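Local coordinates for 5' nucleotidase family protein (Staphylococcus aureus subsp. aureus, PDB 4Q7F) that belongs to the 5'-nucleotidase family, pairing a calcineurin-like metallophosphoesterase domain with a C-terminal domain, and binds manganese and magnesium ions, at residues Y384-V395 with A491-A502; K399-S407 with G482-D490. All blocks are in the same frame, centred on the assembly; numbering follows the deposited sequence.

Interaction 1 of 2, residues Y384-V395 with A491-A502; sequences YPFPNTFKVLAV and APVVKDIQVEGA. With 3D1 ((2R,3S,5R)-5-(6-amino-9H-purin-9-yl)-tetrahydro-2-(hydroxymethyl)furan-3-ol), chain D.
F390-V395 runs antiparallel to K495-I497, the short strand axes 4.8 Å apart, and straight backbone bonds knit them: F390 N gives its proton to I497 O (3.0 Å, 174°), while V392 N does the same to K495 O. A classic beta bulge interrupts the pairing, because V494 and K495 both face V392; V392 O takes a bond from V494 N at 2.8 Å and a weak one from K495 N. On one face, V392 sets CG1 against V494 CB and CG2 against K495 CB and I497 CD1. On the other, K391 and D496 lie side by side. Their ion pair is long, and a water mediates between them, bound also to T389 OG1 and F390 O. Q498 NE2 meets D496 OD1 on its syn side at 2.7 Å, and the same oxygen accepts from the water. T389 OG1 bonds in addition to Q172. This strand pair forms one border of the mixed five-stranded sheet of the C-terminal domain, with 493-497 outermost and strand 469-475 beyond 390-396. Past the strands, N388 O accepts a hydrogen bond from G501 N (2.9 Å) at the start of helix 501-511, and G501 CA sits over the centre of the Y384 ring in a CH-pi contact, 3.9 Å from the centroid. The side chain of N388 leaves this contact for the ligand pocket: with CG beside the backbone N (chi1 -60°), its amide reads the adenine edge of 3D1, OD1 accepting from N6 and ND2 donating to N1 (2.8 Å, 168°), while F386 lays its ring over the purine.

Interaction 2 of 2, residues K399-S407 with G482-D490; sequences KLKEAIERS and GGQYDMYID
Helix 397-408 of the C-terminal domain is covered along one flank by the G482-D490 connection, a loop with a short 3-10 turn at 486-488, and R406 makes the main polar grip between them. Its guanidinium meets G483 O side-on with two nitrogens, NE at 3.0 Å and NH2 at 2.9 Å. The oxygen lies close to the guanidinium plane; NE approaches in the plane of the carbonyl, whereas NH2 stands above it. The amide of Q484 stacks on one guanidinium face, the two planes only 13° apart, and NH1 forms a salt bridge with E409. With CG anti to the backbone N (chi1 167°), the arginine sets CG over the face of the Y485 ring, 3.5 Å from the centroid, and the bend at chi2 swings the guanidinium toward G483 O. At the edge of the ring, in its plane, S407 OG lies 2.7 Å from Y485 OH, within a polar cluster that also includes N433 O and Y437 OH. Further toward the helix start, the doubly bent selenomethionine M487 folds its SE against A403 CB at 3.8 Å, with CE near E402 O; the same SE stands over the centre of the Y488 ring. A403 CB touches Y488 OH at 3.3 Å. K399, bent at its last torsion, reaches the 3-10 turn at M487 O, NZ donating on a lone pair at 3.1 Å. The loop between helix 476-479 and strand 493-497 packs on helix 397-408 beside the 3D1 pocket, G483 CA about 7 Å from the nearest ligand atom, in this 5'-nucleotidase C-terminal domain.

From the N terminus, the chain passes through the metallophosphoesterase domain before reaching 384-395, the first half of interaction 1, and then runs directly from strand 390-396 into helix 397-408, the first half of interaction 2. A long excursion, rich in strands, returns at 482-490 to close interaction 2; 491-502 follows at once and closes interaction 1, so the smaller loop nests inside the larger. The centres lie 15 Å apart, and the two touch where L393 CD1 packs on Y488 CB at 3.7 Å. Interaction 1 joins strand 493-497 to strand 390-396 and the start of helix 501-511 to the loop 384-389; interaction 2 joins the loop 482-490 to helix 397-408.

Interaction 1 of 2, residues Y384-V395 with A491-A502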
loop_
_atom_site.group_PDB
_atom_site.type_symbol
_atom_site.label_atom_id
_atom_site.label_comp_id
_atom_site.label_asym_id
_atom_site.label_seq_id
_atom_site.Cartn_x
_atom_site.Cartn_y
_atom_site.Cartn_z
ATOM N N TYR A 384 -8.996 0.118 -10.935
ATOM C CA TYR A 384 -7.948 1.135 -10.732
ATOM C C TYR A 384 -8.101 1.648 -9.310
ATOM O O TYR A 384 -8.674 2.708 -9.117
ATOM C CB TYR A 384 -8.041 2.312 -11.735
ATOM C CG TYR A 384 -6.663 2.849 -11.977
ATOM C CD1 TYR A 384 -6.015 3.605 -11.019
ATOM C CD2 TYR A 384 -5.948 2.467 -13.109
ATOM C CE1 TYR A 384 -4.719 4.036 -11.216
ATOM C CE2 TYR A 384 -4.648 2.891 -13.305
ATOM C CZ TYR A 384 -4.043 3.665 -12.356
ATOM O OH TYR A 384 -2.751 4.077 -12.514
ATOM N N PRO A 385 -7.540 0.929 -8.322
ATOM C CA PRO A 385 -7.742 1.283 -6.915
ATOM C C PRO A 385 -6.773 2.303 -6.317
ATOM O O PRO A 385 -6.826 2.526 -5.119
ATOM C CB PRO A 385 -7.578 -0.061 -6.200
ATOM C CG PRO A 385 -6.567 -0.788 -7.037
ATOM C CD PRO A 385 -6.701 -0.279 -8.455
ATOM N N PHE A 386 -5.913 2.919 -7.127
ATOM C CA PHE A 386 -5.010 3.929 -6.590
ATOM C C PHE A 386 -5.326 5.301 -7.156
ATOM O O PHE A 386 -5.814 5.413 -8.287
ATOM C CB PHE A 386 -3.562 3.551 -6.873
ATOM C CG PHE A 386 -3.121 2.315 -6.160
ATOM C CD1 PHE A 386 -2.887 2.336 -4.783
ATOM C CD2 PHE A 386 -2.926 1.133 -6.847
ATOM C CE1 PHE A 386 -2.484 1.195 -4.116
ATOM C CE2 PHE A 386 -2.511 -0.008 -6.185
ATOM C CZ PHE A 386 -2.290 0.020 -4.825
ATOM N N PRO A 387 -5.018 6.365 -6.396
ATOM C CA PRO A 387 -5.258 7.701 -6.934
ATOM C C PRO A 387 -4.051 8.225 -7.755
ATOM O O PRO A 387 -3.477 9.274 -7.463
ATOM C CB PRO A 387 -5.538 8.522 -5.680
ATOM C CG PRO A 387 -4.745 7.850 -4.597
ATOM C CD PRO A 387 -4.575 6.409 -4.987
ATOM N N ASN A 388 -3.685 7.486 -8.793
ATOM C CA ASN A 388 -2.585 7.862 -9.667
ATOM C C ASN A 388 -3.003 8.790 -10.807
ATOM O O ASN A 388 -4.082 8.628 -11.384
ATOM C CB ASN A 388 -2.035 6.661 -10.403
ATOM C CG ASN A 388 -1.501 5.575 -9.503
ATOM O OD1 ASN A 388 -1.581 4.385 -9.861
ATOM N ND2 ASN A 388 -0.952 5.942 -8.376
ATOM N N THR A 389 -2.114 9.723 -11.145
ATOM C CA THR A 389 -2.294 10.587 -12.295
ATOM C C THR A 389 -1.273 10.017 -13.278
ATOM O O THR A 389 -0.629 8.996 -12.984
ATOM C CB THR A 389 -2.035 12.050 -11.976
ATOM O OG1 THR A 389 -0.736 12.159 -11.407
ATOM C CG2 THR A 389 -3.073 12.585 -10.963
ATOM N N PHE A 390 -1.107 10.655 -14.427
ATOM C CA PHE A 390 -0.186 10.117 -15.440
ATOM C C PHE A 390 0.830 11.105 -15.978
ATOM O O PHE A 390 0.667 12.320 -15.911
ATOM C CB PHE A 390 -1.017 9.498 -16.555
ATOM C CG PHE A 390 -1.983 8.478 -16.052
ATOM C CD1 PHE A 390 -3.238 8.865 -15.584
ATOM C CD2 PHE A 390 -1.604 7.140 -15.932
ATOM C CE1 PHE A 390 -4.117 7.923 -15.068
ATOM C CE2 PHE A 390 -2.477 6.195 -15.409
ATOM C CZ PHE A 390 -3.729 6.584 -14.988
ATOM N N LYS A 391 1.904 10.560 -16.538
ATOM C CA LYS A 391 2.926 11.375 -17.098
ATOM C C LYS A 391 3.444 10.762 -18.382
ATOM O O LYS A 391 3.620 9.529 -18.473
ATOM C CB LYS A 391 4.063 11.589 -16.102
ATOM C CG LYS A 391 3.747 12.636 -15.032
ATOM C CD LYS A 391 4.941 12.889 -14.138
ATOM C CE LYS A 391 4.750 14.137 -13.295
ATOM N NZ LYS A 391 3.520 14.055 -12.440
ATOM N N VAL A 392 3.629 11.611 -19.385
ATOM C CA VAL A 392 4.249 11.162 -20.641
ATOM C C VAL A 392 5.709 11.519 -20.510
ATOM O O VAL A 392 6.046 12.650 -20.223
ATOM C CB VAL A 392 3.637 11.777 -21.892
ATOM C CG1 VAL A 392 4.345 11.221 -23.128
ATOM C CG2 VAL A 392 2.169 11.442 -21.960
ATOM N N LEU A 393 6.559 10.517 -20.668
ATOM C CA LEU A 393 7.989 10.676 -20.519
ATOM C C LEU A 393 8.714 10.399 -21.803
ATOM O O LEU A 393 8.321 9.530 -22.536
ATOM C CB LEU A 393 8.492 9.659 -19.487
ATOM C CG LEU A 393 7.845 9.785 -18.109
ATOM C CD1 LEU A 393 8.503 8.768 -17.168
ATOM C CD2 LEU A 393 7.983 11.193 -17.596
ATOM N N ALA A 394 9.803 11.128 -22.025
ATOM C CA ALA A 394 10.648 10.954 -23.191
ATOM C C ALA A 394 11.772 10.029 -22.781
ATOM O O ALA A 394 12.541 10.344 -21.846
ATOM C CB ALA A 394 11.189 12.296 -23.637
ATOM N N VAL A 395 11.844 8.890 -23.464
ATOM C CA VAL A 395 12.837 7.862 -23.177
ATOM C C VAL A 395 13.463 7.319 -24.469
ATOM O O VAL A 395 12.815 7.258 -25.518
ATOM C CB VAL A 395 12.216 6.681 -22.380
ATOM C CG1 VAL A 395 11.693 7.138 -21.002
ATOM C CG2 VAL A 395 11.070 6.024 -23.150
ATOM N N ALA A 491 13.235 11.435 -16.285
ATOM C CA ALA A 491 13.095 11.426 -17.747
ATOM C C ALA A 491 12.317 12.718 -18.051
ATOM O O ALA A 491 11.442 13.108 -17.271
ATOM C CB ALA A 491 12.329 10.204 -18.240
ATOM N N PRO A 492 12.648 13.406 -19.152
ATOM C CA PRO A 492 11.927 14.673 -19.412
ATOM C C PRO A 492 10.429 14.456 -19.450
ATOM O O PRO A 492 9.983 13.443 -19.980
ATOM C CB PRO A 492 12.494 15.109 -20.767
ATOM C CG PRO A 492 13.891 14.569 -20.741
ATOM C CD PRO A 492 13.775 13.222 -20.088
ATOM N N VAL A 493 9.660 15.356 -18.828
ATOM C CA VAL A 493 8.204 15.210 -18.785
ATOM C C VAL A 493 7.556 15.965 -19.942
ATOM O O VAL A 493 7.526 17.202 -19.991
ATOM C CB VAL A 493 7.595 15.668 -17.432
ATOM C CG1 VAL A 493 6.101 15.375 -17.403
ATOM C CG2 VAL A 493 8.281 14.964 -16.280
ATOM N N VAL A 494 7.041 15.190 -20.879
ATOM C CA VAL A 494 6.435 15.714 -22.089
ATOM C C VAL A 494 5.024 16.196 -21.844
ATOM O O VAL A 494 4.549 17.115 -22.511
ATOM C CB VAL A 494 6.382 14.614 -23.136
ATOM C CG1 VAL A 494 5.648 15.074 -24.392
ATOM C CG2 VAL A 494 7.785 14.126 -23.426
ATOM N N LYS A 495 4.345 15.533 -20.920
ATOM C CA LYS A 495 2.965 15.868 -20.570
ATOM C C LYS A 495 2.659 15.375 -19.148
ATOM O O LYS A 495 3.009 14.249 -18.752
ATOM C CB LYS A 495 2.017 15.261 -21.614
ATOM C CG LYS A 495 0.566 15.732 -21.594
ATOM C CD LYS A 495 -0.145 15.192 -22.836
ATOM C CE LYS A 495 -1.660 15.349 -22.788
ATOM N NZ LYS A 495 -2.123 16.767 -22.680
ATOM N N ASP A 496 2.006 16.242 -18.387
ATOM C CA ASP A 496 1.619 15.977 -17.021
ATOM C C ASP A 496 0.096 15.886 -17.061
ATOM O O ASP A 496 -0.592 16.909 -17.184
ATOM C CB ASP A 496 2.113 17.135 -16.140
ATOM C CG ASP A 496 1.743 16.974 -14.673
ATOM O OD1 ASP A 496 0.982 16.061 -14.326
ATOM O OD2 ASP A 496 2.201 17.789 -13.850
ATOM N N ILE A 497 -0.424 14.654 -17.001
ATOM C CA ILE A 497 -1.857 14.421 -17.104
ATOM C C ILE A 497 -2.478 14.299 -15.709
ATOM O O ILE A 497 -2.419 13.239 -15.073
ATOM C CB ILE A 497 -2.156 13.180 -17.961
ATOM C CG1 ILE A 497 -1.527 13.345 -19.352
ATOM C CG2 ILE A 497 -3.661 12.972 -18.094
ATOM C CD1 ILE A 497 -1.576 12.099 -20.195
ATOM N N GLN A 498 -3.078 15.389 -15.263
ATOM C CA GLN A 498 -3.681 15.481 -13.934
ATOM C C GLN A 498 -5.113 14.964 -13.875
ATOM O O GLN A 498 -6.017 15.622 -13.375
ATOM C CB GLN A 498 -3.602 16.922 -13.408
ATOM C CG GLN A 498 -2.178 17.348 -13.065
ATOM C CD GLN A 498 -1.626 16.593 -11.862
ATOM O OE1 GLN A 498 -2.306 16.444 -10.859
ATOM N NE2 GLN A 498 -0.387 16.135 -11.957
ATOM N N VAL A 499 -5.302 13.767 -14.395
ATOM C CA VAL A 499 -6.574 13.093 -14.322
ATOM C C VAL A 499 -6.207 11.760 -13.684
ATOM O O VAL A 499 -5.314 11.067 -14.166
ATOM C CB VAL A 499 -7.234 12.878 -15.697
ATOM C CG1 VAL A 499 -8.501 12.042 -15.541
ATOM C CG2 VAL A 499 -7.544 14.219 -16.357
ATOM N N GLU A 500 -6.876 11.428 -12.584
ATOM C CA GLU A 500 -6.608 10.172 -11.878
ATOM C C GLU A 500 -7.179 8.990 -12.654
ATOM O O GLU A 500 -8.069 9.159 -13.498
ATOM C CB GLU A 500 -7.083 10.249 -10.405
ATOM C CG GLU A 500 -6.129 11.113 -9.582
ATOM C CD GLU A 500 -6.558 11.339 -8.150
ATOM O OE1 GLU A 500 -7.439 10.624 -7.684
ATOM O OE2 GLU A 500 -5.995 12.240 -7.497
ATOM N N GLY A 501 -6.627 7.815 -12.403
ATOM C CA GLY A 501 -6.975 6.616 -13.147
ATOM C C GLY A 501 -8.441 6.276 -13.260
ATOM O O GLY A 501 -8.934 6.018 -14.341
ATOM N N ALA A 502 -9.151 6.253 -12.141
ATOM C CA ALA A 502 -10.570 5.916 -12.178
ATOM C C ALA A 502 -11.339 6.888 -13.079
ATOM O O ALA A 502 -12.098 6.457 -13.954
ATOM C CB ALA A 502 -11.153 5.888 -10.772
HETATM O "O5'" 3D1 D . 5.786 -0.569 -1.571
HETATM C "C5'" 3D1 D . 4.877 -0.015 -2.517
HETATM C "C4'" 3D1 D . 3.681 0.603 -1.813
HETATM O "O4'" 3D1 D . 2.980 1.355 -2.792
HETATM C "C1'" 3D1 D . 1.707 0.776 -3.095
HETATM N N9 3D1 D . 1.490 0.817 -4.568
HETATM C C4 3D1 D . 0.992 1.888 -5.170
HETATM N N3 3D1 D . 0.581 3.099 -4.729
HETATM C C2 3D1 D . 0.109 4.015 -5.595
HETATM N N1 3D1 D . 0.029 3.791 -6.935
HETATM C C6 3D1 D . 0.409 2.624 -7.501
HETATM N N6 3D1 D . 0.315 2.443 -8.848
HETATM C C5 3D1 D . 0.948 1.575 -6.608
HETATM N N7 3D1 D . 1.419 0.318 -6.739
HETATM C C8 3D1 D . 1.757 -0.132 -5.504
HETATM C "C2'" 3D1 D . 1.688 -0.598 -2.442
HETATM C "C3'" 3D1 D . 2.643 -0.379 -1.283
HETATM O "O3'" 3D1 D . 1.909 0.218 -0.194
HETATM O O HOH W 1 -7.934 6.536 -9.390
HETATM O O HOH W 2 0.970 13.384 -13.468
#

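Interaction 2 of 2, residues K399-S407 with G482-D490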
loop_
_atom_site.group_PDB
_atom_site.type_symbol
_atom_site.label_atom_id
_atom_site.label_comp_id
_atom_site.label_asym_id
_atom_site.label_seq_id
_atom_site.Cartn_x
_atom_site.Cartn_y
_atom_site.Cartn_z
ATOM N N LYS A 399 16.069 2.742 -23.069
ATOM C CA LYS A 399 15.440 2.874 -21.765
ATOM C C LYS A 399 14.081 2.151 -21.764
ATOM O O LYS A 399 13.689 1.581 -20.750
ATOM C CB LYS A 399 15.214 4.315 -21.344
ATOM C CG LYS A 399 16.354 4.988 -20.589
ATOM C CD LYS A 399 15.793 6.255 -19.917
ATOM C CE LYS A 399 16.818 7.029 -19.115
ATOM N NZ LYS A 399 17.265 6.292 -17.905
ATOM N N LEU A 400 13.361 2.224 -22.882
ATOM C CA LEU A 400 12.081 1.535 -23.012
ATOM C C LEU A 400 12.315 0.043 -22.833
ATOM O O LEU A 400 11.565 -0.616 -22.142
ATOM C CB LEU A 400 11.441 1.783 -24.363
ATOM C CG LEU A 400 10.172 0.983 -24.656
ATOM C CD1 LEU A 400 9.122 1.214 -23.572
ATOM C CD2 LEU A 400 9.622 1.363 -26.025
ATOM N N LYS A 401 13.344 -0.491 -23.480
ATOM C CA LYS A 401 13.643 -1.909 -23.327
ATOM C C LYS A 401 13.948 -2.257 -21.876
ATOM O O LYS A 401 13.599 -3.332 -21.437
ATOM C CB LYS A 401 14.799 -2.348 -24.221
ATOM C CG LYS A 401 15.148 -3.820 -24.064
ATOM C CD LYS A 401 16.155 -4.243 -25.126
ATOM C CE LYS A 401 16.548 -5.699 -24.986
ATOM N NZ LYS A 401 17.338 -5.961 -23.761
ATOM N N GLU A 402 14.648 -1.384 -21.161
ATOM C CA GLU A 402 14.973 -1.632 -19.758
ATOM C C GLU A 402 13.707 -1.751 -18.916
ATOM O O GLU A 402 13.646 -2.527 -17.969
ATOM C CB GLU A 402 15.822 -0.495 -19.177
ATOM C CG GLU A 402 17.236 -0.480 -19.668
ATOM C CD GLU A 402 18.045 0.644 -19.050
ATOM O OE1 GLU A 402 17.598 1.249 -18.052
ATOM O OE2 GLU A 402 19.122 0.922 -19.584
ATOM N N ALA A 403 12.708 -0.949 -19.251
ATOM C CA ALA A 403 11.446 -0.986 -18.524
ATOM C C ALA A 403 10.736 -2.305 -18.850
ATOM O O ALA A 403 10.269 -2.964 -17.969
ATOM C CB ALA A 403 10.573 0.193 -18.904
ATOM N N ILE A 404 10.731 -2.730 -20.115
ATOM C CA ILE A 404 10.036 -3.989 -20.446
ATOM C C ILE A 404 10.803 -5.160 -19.813
ATOM O O ILE A 404 10.195 -6.132 -19.414
ATOM C CB ILE A 404 9.819 -4.185 -21.964
ATOM C CG1 ILE A 404 8.981 -3.039 -22.531
ATOM C CG2 ILE A 404 9.065 -5.472 -22.231
ATOM C CD1 ILE A 404 8.888 -2.998 -24.051
ATOM N N GLU A 405 12.130 -5.062 -19.709
ATOM C CA GLU A 405 12.909 -6.130 -19.078
ATOM C C GLU A 405 12.571 -6.197 -17.562
ATOM O O GLU A 405 12.566 -7.269 -16.958
ATOM C CB GLU A 405 14.402 -5.897 -19.281
ATOM C CG GLU A 405 14.900 -6.060 -20.719
ATOM C CD GLU A 405 14.975 -7.503 -21.193
ATOM O OE1 GLU A 405 14.568 -8.392 -20.439
ATOM O OE2 GLU A 405 15.448 -7.778 -22.354
ATOM N N ARG A 406 12.270 -5.057 -16.961
ATOM C CA ARG A 406 11.933 -5.038 -15.520
ATOM C C ARG A 406 10.625 -5.816 -15.335
ATOM O O ARG A 406 10.570 -6.731 -14.519
ATOM C CB ARG A 406 11.847 -3.635 -14.980
ATOM C CG ARG A 406 11.189 -3.513 -13.587
ATOM C CD ARG A 406 11.795 -4.407 -12.513
ATOM N NE ARG A 406 11.057 -4.262 -11.247
ATOM C CZ ARG A 406 11.067 -5.144 -10.253
ATOM N NH1 ARG A 406 11.790 -6.271 -10.341
ATOM N NH2 ARG A 406 10.346 -4.904 -9.162
ATOM N N SER A 407 9.605 -5.482 -16.126
ATOM C CA SER A 407 8.340 -6.194 -16.099
ATOM C C SER A 407 8.552 -7.685 -16.365
ATOM O O SER A 407 7.954 -8.482 -15.692
ATOM C CB SER A 407 7.356 -5.628 -17.132
ATOM O OG SER A 407 7.141 -4.243 -16.921
ATOM N N GLY A 482 8.598 3.888 -8.757
ATOM C CA GLY A 482 7.882 2.926 -7.961
ATOM C C GLY A 482 7.924 1.549 -8.575
ATOM O O GLY A 482 7.764 1.405 -9.788
ATOM N N GLY A 483 8.177 0.550 -7.741
ATOM C CA GLY A 483 8.250 -0.833 -8.198
ATOM C C GLY A 483 9.576 -1.150 -8.876
ATOM O O GLY A 483 9.659 -2.102 -9.635
ATOM N N GLN A 484 10.618 -0.371 -8.559
ATOM C CA GLN A 484 11.965 -0.545 -9.125
ATOM C C GLN A 484 12.033 -0.276 -10.636
ATOM O O GLN A 484 12.732 -0.992 -11.374
ATOM C CB GLN A 484 12.568 -1.942 -8.825
ATOM C CG GLN A 484 12.748 -2.264 -7.366
ATOM C CD GLN A 484 13.321 -3.667 -7.162
ATOM O OE1 GLN A 484 14.196 -4.116 -7.912
ATOM N NE2 GLN A 484 12.836 -4.355 -6.144
ATOM N N TYR A 485 11.296 0.745 -11.083
ATOM C CA TYR A 485 11.333 1.223 -12.467
ATOM C C TYR A 485 12.138 2.538 -12.426
ATOM O O TYR A 485 11.660 3.632 -12.766
ATOM C CB TYR A 485 9.931 1.421 -13.020
ATOM C CG TYR A 485 9.268 0.092 -13.364
ATOM C CD1 TYR A 485 8.573 -0.639 -12.408
ATOM C CD2 TYR A 485 9.387 -0.450 -14.639
ATOM C CE1 TYR A 485 7.975 -1.858 -12.720
ATOM C CE2 TYR A 485 8.797 -1.675 -14.959
ATOM C CZ TYR A 485 8.094 -2.369 -14.028
ATOM O OH TYR A 485 7.522 -3.594 -14.361
ATOM N N ASP A 486 13.381 2.388 -11.999
ATOM C CA ASP A 486 14.304 3.506 -11.833
ATOM C C ASP A 486 14.708 4.224 -13.131
ATOM O O ASP A 486 15.059 5.385 -13.091
ATOM C CB ASP A 486 15.501 3.014 -11.024
ATOM C CG ASP A 486 15.078 2.578 -9.614
ATOM O OD1 ASP A 486 14.735 3.461 -8.797
ATOM O OD2 ASP A 486 15.029 1.353 -9.340
HETATM N N MSE A 487 14.581 3.558 -14.272
HETATM C CA MSE A 487 14.927 4.169 -15.549
HETATM C C MSE A 487 14.019 5.343 -15.876
HETATM O O MSE A 487 14.379 6.168 -16.694
HETATM C CB MSE A 487 14.955 3.114 -16.666
HETATM C CG MSE A 487 13.601 2.605 -17.196
HETATM SE SE MSE A 487 12.425 1.644 -15.911
HETATM C CE MSE A 487 13.616 0.129 -15.532
ATOM N N TYR A 488 12.846 5.451 -15.253
ATOM C CA TYR A 488 11.978 6.593 -15.554
ATOM C C TYR A 488 12.316 7.859 -14.776
ATOM O O TYR A 488 11.860 8.941 -15.141
ATOM C CB TYR A 488 10.519 6.293 -15.275
ATOM C CG TYR A 488 9.905 5.201 -16.089
ATOM C CD1 TYR A 488 9.990 5.223 -17.483
ATOM C CD2 TYR A 488 9.166 4.185 -15.491
ATOM C CE1 TYR A 488 9.392 4.246 -18.245
ATOM C CE2 TYR A 488 8.560 3.200 -16.251
ATOM C CZ TYR A 488 8.681 3.247 -17.637
ATOM O OH TYR A 488 8.119 2.300 -18.433
ATOM N N ILE A 489 13.099 7.734 -13.712
ATOM C CA ILE A 489 13.394 8.884 -12.846
ATOM C C ILE A 489 14.084 10.000 -13.608
ATOM O O ILE A 489 15.069 9.776 -14.347
ATOM C CB ILE A 489 14.209 8.461 -11.596
ATOM C CG1 ILE A 489 13.354 7.539 -10.712
ATOM C CG2 ILE A 489 14.654 9.684 -10.801
ATOM C CD1 ILE A 489 14.108 6.872 -9.573
ATOM N N ASP A 490 13.554 11.208 -13.450
ATOM C CA ASP A 490 14.124 12.371 -14.145
ATOM C C ASP A 490 14.058 12.307 -15.690
ATOM O O ASP A 490 14.789 13.037 -16.336
ATOM C CB ASP A 490 15.595 12.596 -13.724
ATOM C CG ASP A 490 15.746 12.993 -12.254
ATOM O OD1 ASP A 490 14.746 13.376 -11.607
ATOM O OD2 ASP A 490 16.891 12.956 -11.758
#